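Side-chain contacts in tailspike protein (Acinetobacter phage vB_ApiP_P1, PDB 6E1R), which probably recognises and cleaves the capsular polysaccharide of its Acinetobacter host, serving as a trimeric phage tailspike hydrolase: residues Cys215-Gln218 / Lys219-Phe222; Ser193-Asp196 / His197-Phe200. All blocks are in the same frame, centred on the assembly; numbering follows the deposited sequence.

Interaction 1: residues Cys215-Gln218 / Lys219-Phe222; sequences CDFQ and KCDF
F217 reaches across a sharp bend of the chain to meet C220 and F222, which lie three and five residues further on. The bend joins strand 215-218 to strand 221-222 within one turn of the parallel beta-helix, and K219 takes a left-handed backbone conformation there. From CB outward, the F217 side chain first meets sulfur: CB lies 4.0 Å from C220 SG. The first torsion turns CG away from its own carbonyl carbon (chi1 -65°), and the ring then runs past the cysteine, with CD2 3.9 Å from C220 SG. This is a Cys sulfur-aromatic contact made at the rim of the ring; SG lies 5.2 Å from the ring centroid and 80° off its normal. Further out, CE2 of F217 comes within 4.1 Å of F222 CZ. F217 approaches F222 at the edge of the latter's ring, and the two side chains cross at about a right angle. Rings from adjacent turns continue the packing, since F217 stacks with F195 and F253, and F222 with F200 and F258.

Polar groups lead elsewhere. Q218 bends back along its own strand, and its NE2 makes a straight but weak hydrogen bond to D216 OD2 (3.3 Å). K219 is extended beyond CG and carries NZ to the second subunit, where it forms a salt bridge with D216 OD2 of that subunit and hydrogen bonds with O of its S193 and L214. C220 SG also has a hydrogen-bond partner outside the two segments. Across the bend itself, F217, C220 and F222 meet through dispersion and sulfur-ring contact inside the coil, whereas the lysine commits its charge to the trimer interface.

Interaction 2: residues Ser193-Asp196 / His197-Phe200; sequences STFD and HCVF
The F195 ring has C198 SG at its edge and F200 CZ approaching obliquely, while CD2 of F195 in turn lies near the plane of the F200 ring, 4.3 Å from CZ. Both phenylalanines belong to the interior aromatic rows of a parallel beta-helix. On the side of the preceding turn, F195 meets F166 with nearly parallel planes, and F200 meets F171 with the two rings tilted somewhat more against each other. C198 SG packs beside the base of F195, 4.3 Å from CB, and the same sulfur lies 3.8 Å from the carbonyl O of D196.

The third flat group, the H197 imidazole, faces the trimer interface. D196 OD1 sits at its edge, and Y165 of the second subunit meets it edge-to-face. With CG anti to the backbone N (chi1 -177°), D196 runs side by side with H197, and the carboxylate plane is turned 66° from the imidazole. The pair is modelled as a His-carboxylate hydrogen bond from ND1 to OD1, with an N-H...O angle of 162°, but its length is very short and therefore doubtful at this resolution. At the far side of the ring, H197 NE2 is hydrogen-bonded to T194 OG1 of the second subunit.

Interactions 1 and 2 are the same bend on successive turns of the beta-helix, 22 residues apart in sequence, with centres about 5 Å apart. Strands 189-196 and 215-218 pair in parallel, as do 199-200 and 221-222. Probable hydrogen bonds join the turns at H197 N to Q218 O (2.7 Å) and at F200 N to D221 O (2.8 Å). Inside the coil C198 packs against C220; on the outer side T194 OG1 bonds D216 OD1, and K219 touches H197. These two bend residues project toward the second subunit; from the third, H197 NE2 hydrogen-bonds T194 OG1 and K219 NZ forms a long, weak ion pair with D216 OD1, so both turns contribute to the trimer interface.

Interaction 1: residues Cys215-Gln218 / Lys219-Phe222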
ATOM      1  N   CYS A 215      -2.339  -9.332 -15.246  1.00 38.88           N
ATOM      2  CA  CYS A 215      -1.260  -8.613 -15.911  1.00 38.13           C
ATOM      3  C   CYS A 215      -0.736  -7.515 -14.999  1.00 39.35           C
ATOM      4  O   CYS A 215      -1.522  -6.761 -14.415  1.00 41.20           O
ATOM      5  CB  CYS A 215      -1.731  -8.007 -17.235  1.00 35.36           C
ATOM      6  SG  CYS A 215      -2.216  -9.217 -18.478  1.00 38.86           S
ATOM      7  N   ASP A 216       0.584  -7.428 -14.875  1.00 40.31           N
ATOM      8  CA  ASP A 216       1.234  -6.351 -14.147  1.00 40.21           C
ATOM      9  C   ASP A 216       1.980  -5.445 -15.118  1.00 38.01           C
ATOM     10  O   ASP A 216       2.527  -5.903 -16.125  1.00 39.70           O
ATOM     11  CB  ASP A 216       2.200  -6.894 -13.087  1.00 42.66           C
ATOM     12  CG  ASP A 216       3.377  -7.627 -13.694  1.00 47.04           C
ATOM     13  OD1 ASP A 216       3.160  -8.447 -14.609  1.00 49.15           O
ATOM     14  OD2 ASP A 216       4.521  -7.379 -13.256  1.00 50.80           O
ATOM     15  N   PHE A 217       1.995  -4.152 -14.807  1.00 36.52           N
ATOM     16  CA  PHE A 217       2.619  -3.139 -15.648  1.00 33.35           C
ATOM     17  C   PHE A 217       3.702  -2.441 -14.839  1.00 34.42           C
ATOM     18  O   PHE A 217       3.409  -1.822 -13.811  1.00 35.93           O
ATOM     19  CB  PHE A 217       1.586  -2.126 -16.150  1.00 26.30           C
ATOM     20  CG  PHE A 217       0.549  -2.711 -17.068  1.00 29.39           C
ATOM     21  CD1 PHE A 217      -0.476  -3.500 -16.569  1.00 32.54           C
ATOM     22  CD2 PHE A 217       0.590  -2.459 -18.428  1.00 33.92           C
ATOM     23  CE1 PHE A 217      -1.433  -4.033 -17.412  1.00 35.15           C
ATOM     24  CE2 PHE A 217      -0.365  -2.989 -19.276  1.00 36.87           C
ATOM     25  CZ  PHE A 217      -1.377  -3.777 -18.766  1.00 35.57           C
ATOM     26  N   GLN A 218       4.947  -2.537 -15.301  1.00 37.60           N
ATOM     27  CA  GLN A 218       6.098  -2.003 -14.578  1.00 35.89           C
ATOM     28  C   GLN A 218       6.624  -0.781 -15.323  1.00 38.66           C
ATOM     29  O   GLN A 218       7.343  -0.907 -16.317  1.00 42.56           O
ATOM     30  CB  GLN A 218       7.176  -3.068 -14.412  1.00 34.46           C
ATOM     31  CG  GLN A 218       6.723  -4.275 -13.608  1.00 38.18           C
ATOM     32  CD  GLN A 218       6.418  -3.932 -12.162  1.00 47.26           C
ATOM     33  OE1 GLN A 218       6.874  -2.913 -11.642  1.00 52.52           O
ATOM     34  NE2 GLN A 218       5.637  -4.782 -11.506  1.00 49.82           N
ATOM     35  N   LYS A 219       6.263   0.400 -14.820  1.00 39.01           N
ATOM     36  CA  LYS A 219       6.711   1.686 -15.353  1.00 41.05           C
ATOM     37  C   LYS A 219       6.467   1.781 -16.858  1.00 37.60           C
ATOM     38  O   LYS A 219       7.361   2.091 -17.649  1.00 37.01           O
ATOM     39  CB  LYS A 219       8.177   1.956 -15.010  1.00 40.57           C
ATOM     40  CG  LYS A 219       8.523   3.435 -15.100  1.00 44.66           C
ATOM     41  CD  LYS A 219       9.739   3.791 -14.279  1.00 44.55           C
ATOM     42  CE  LYS A 219       9.908   5.299 -14.193  1.00 46.15           C
ATOM     43  NZ  LYS A 219      10.899   5.693 -13.158  1.00 52.43           N
ATOM     44  N   CYS A 220       5.234   1.491 -17.252  1.00 30.22           N
ATOM     45  CA  CYS A 220       4.839   1.677 -18.635  1.00 30.74           C
ATOM     46  C   CYS A 220       4.408   3.122 -18.853  1.00 35.23           C
ATOM     47  O   CYS A 220       4.146   3.869 -17.907  1.00 40.85           O
ATOM     48  CB  CYS A 220       3.708   0.720 -19.007  1.00 30.63           C
ATOM     49  SG  CYS A 220       4.179  -1.022 -18.965  1.00 39.25           S
ATOM     50  N   ASP A 221       4.344   3.518 -20.119  1.00 41.06           N
ATOM     51  CA  ASP A 221       3.962   4.876 -20.477  1.00 42.82           C
ATOM     52  C   ASP A 221       2.859   4.822 -21.522  1.00 48.14           C
ATOM     53  O   ASP A 221       2.971   4.091 -22.511  1.00 51.58           O
ATOM     54  CB  ASP A 221       5.162   5.671 -20.998  1.00 45.36           C
ATOM     55  CG  ASP A 221       4.844   7.139 -21.202  1.00 49.35           C
ATOM     56  OD1 ASP A 221       3.987   7.450 -22.054  1.00 50.79           O
ATOM     57  OD2 ASP A 221       5.444   7.981 -20.499  1.00 51.46           O
ATOM     58  N   PHE A 222       1.804   5.603 -21.302  1.00 40.94           N
ATOM     59  CA  PHE A 222       0.645   5.644 -22.188  1.00 34.77           C
ATOM     60  C   PHE A 222       0.417   7.087 -22.629  1.00 38.44           C
ATOM     61  O   PHE A 222      -0.129   7.896 -21.872  1.00 41.46           O
ATOM     62  CB  PHE A 222      -0.597   5.084 -21.499  1.00 28.72           C
ATOM     63  CG  PHE A 222      -0.523   3.612 -21.205  1.00 28.21           C
ATOM     64  CD1 PHE A 222       0.109   3.148 -20.063  1.00 26.76           C
ATOM     65  CD2 PHE A 222      -1.101   2.693 -22.063  1.00 30.34           C
ATOM     66  CE1 PHE A 222       0.169   1.796 -19.787  1.00 26.46           C
ATOM     67  CE2 PHE A 222      -1.044   1.339 -21.794  1.00 30.78           C
ATOM     68  CZ  PHE A 222      -0.408   0.889 -20.654  1.00 29.13           C
TER

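Interaction 2: residues Ser193-Asp196 / His197-Phe200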
ATOM      1  N   SER A 193       0.406 -12.013 -18.064  1.00 43.71           N
ATOM      2  CA  SER A 193       1.409 -11.299 -18.839  1.00 42.81           C
ATOM      3  C   SER A 193       2.102 -10.259 -17.968  1.00 43.06           C
ATOM      4  O   SER A 193       1.639  -9.910 -16.879  1.00 44.79           O
ATOM      5  CB  SER A 193       0.783 -10.625 -20.065  1.00 42.15           C
ATOM      6  OG  SER A 193       1.777 -10.026 -20.878  1.00 44.89           O
ATOM      7  N   THR A 194       3.230  -9.763 -18.470  1.00 39.81           N
ATOM      8  CA  THR A 194       3.986  -8.710 -17.807  1.00 35.38           C
ATOM      9  C   THR A 194       4.424  -7.698 -18.852  1.00 36.87           C
ATOM     10  O   THR A 194       4.961  -8.076 -19.898  1.00 41.18           O
ATOM     11  CB  THR A 194       5.212  -9.270 -17.073  1.00 34.09           C
ATOM     12  OG1 THR A 194       4.792 -10.213 -16.079  1.00 37.06           O
ATOM     13  CG2 THR A 194       5.992  -8.146 -16.403  1.00 31.73           C
ATOM     14  N   PHE A 195       4.179  -6.421 -18.578  1.00 34.66           N
ATOM     15  CA  PHE A 195       4.596  -5.326 -19.449  1.00 35.13           C
ATOM     16  C   PHE A 195       5.656  -4.525 -18.700  1.00 43.89           C
ATOM     17  O   PHE A 195       5.336  -3.734 -17.809  1.00 46.10           O
ATOM     18  CB  PHE A 195       3.403  -4.465 -19.850  1.00 30.60           C
ATOM     19  CG  PHE A 195       2.380  -5.199 -20.669  1.00 34.04           C
ATOM     20  CD1 PHE A 195       1.366  -5.918 -20.054  1.00 37.26           C
ATOM     21  CD2 PHE A 195       2.441  -5.186 -22.052  1.00 34.65           C
ATOM     22  CE1 PHE A 195       0.425  -6.599 -20.804  1.00 40.95           C
ATOM     23  CE2 PHE A 195       1.504  -5.867 -22.809  1.00 38.77           C
ATOM     24  CZ  PHE A 195       0.495  -6.575 -22.184  1.00 40.26           C
ATOM     25  N   ASP A 196       6.920  -4.742 -19.060  1.00 40.41           N
ATOM     26  CA  ASP A 196       8.057  -4.129 -18.380  1.00 40.02           C
ATOM     27  C   ASP A 196       8.564  -2.961 -19.217  1.00 36.48           C
ATOM     28  O   ASP A 196       9.152  -3.164 -20.284  1.00 42.75           O
ATOM     29  CB  ASP A 196       9.160  -5.160 -18.147  1.00 49.48           C
ATOM     30  CG  ASP A 196      10.335  -4.597 -17.368  1.00 56.81           C
ATOM     31  OD1 ASP A 196      10.233  -3.463 -16.855  1.00 58.93           O
ATOM     32  OD2 ASP A 196      11.366  -5.293 -17.269  1.00 60.58           O
ATOM     33  N   HIS A 197       8.332  -1.740 -18.728  1.00 33.92           N
ATOM     34  CA  HIS A 197       8.834  -0.517 -19.360  1.00 33.03           C
ATOM     35  C   HIS A 197       8.399  -0.411 -20.820  1.00 35.11           C
ATOM     36  O   HIS A 197       9.139   0.085 -21.672  1.00 32.63           O
ATOM     37  CB  HIS A 197      10.357  -0.415 -19.245  1.00 33.58           C
ATOM     38  CG  HIS A 197      10.846  -0.170 -17.851  1.00 36.97           C
ATOM     39  ND1 HIS A 197      10.787  -1.126 -16.860  1.00 38.92           N
ATOM     40  CD2 HIS A 197      11.408   0.924 -17.284  1.00 38.59           C
ATOM     41  CE1 HIS A 197      11.288  -0.630 -15.743  1.00 37.60           C
ATOM     42  NE2 HIS A 197      11.673   0.612 -15.974  1.00 37.44           N
ATOM     43  N   CYS A 198       7.186  -0.869 -21.114  1.00 34.52           N
ATOM     44  CA  CYS A 198       6.653  -0.748 -22.462  1.00 39.61           C
ATOM     45  C   CYS A 198       6.020   0.622 -22.656  1.00 40.77           C
ATOM     46  O   CYS A 198       5.337   1.140 -21.770  1.00 43.92           O
ATOM     47  CB  CYS A 198       5.632  -1.851 -22.745  1.00 42.05           C
ATOM     48  SG  CYS A 198       6.339  -3.518 -22.815  1.00 43.74           S
ATOM     49  N   VAL A 199       6.255   1.209 -23.825  1.00 38.33           N
ATOM     50  CA  VAL A 199       5.762   2.537 -24.156  1.00 38.25           C
ATOM     51  C   VAL A 199       4.672   2.397 -25.207  1.00 37.75           C
ATOM     52  O   VAL A 199       4.796   1.603 -26.146  1.00 35.90           O
ATOM     53  CB  VAL A 199       6.898   3.451 -24.656  1.00 33.21           C
ATOM     54  CG1 VAL A 199       6.371   4.841 -24.976  1.00 33.66           C
ATOM     55  CG2 VAL A 199       8.013   3.520 -23.625  1.00 33.56           C
ATOM     56  N   PHE A 200       3.598   3.162 -25.039  1.00 39.19           N
ATOM     57  CA  PHE A 200       2.459   3.144 -25.947  1.00 36.22           C
ATOM     58  C   PHE A 200       2.309   4.540 -26.534  1.00 39.21           C
ATOM     59  O   PHE A 200       1.900   5.474 -25.834  1.00 42.50           O
ATOM     60  CB  PHE A 200       1.191   2.690 -25.225  1.00 33.82           C
ATOM     61  CG  PHE A 200       1.266   1.278 -24.713  1.00 37.06           C
ATOM     62  CD1 PHE A 200       1.908   0.991 -23.518  1.00 36.02           C
ATOM     63  CD2 PHE A 200       0.704   0.236 -25.433  1.00 36.86           C
ATOM     64  CE1 PHE A 200       1.983  -0.310 -23.050  1.00 33.41           C
ATOM     65  CE2 PHE A 200       0.775  -1.064 -24.969  1.00 36.18           C
ATOM     66  CZ  PHE A 200       1.415  -1.338 -23.776  1.00 31.39           C
TER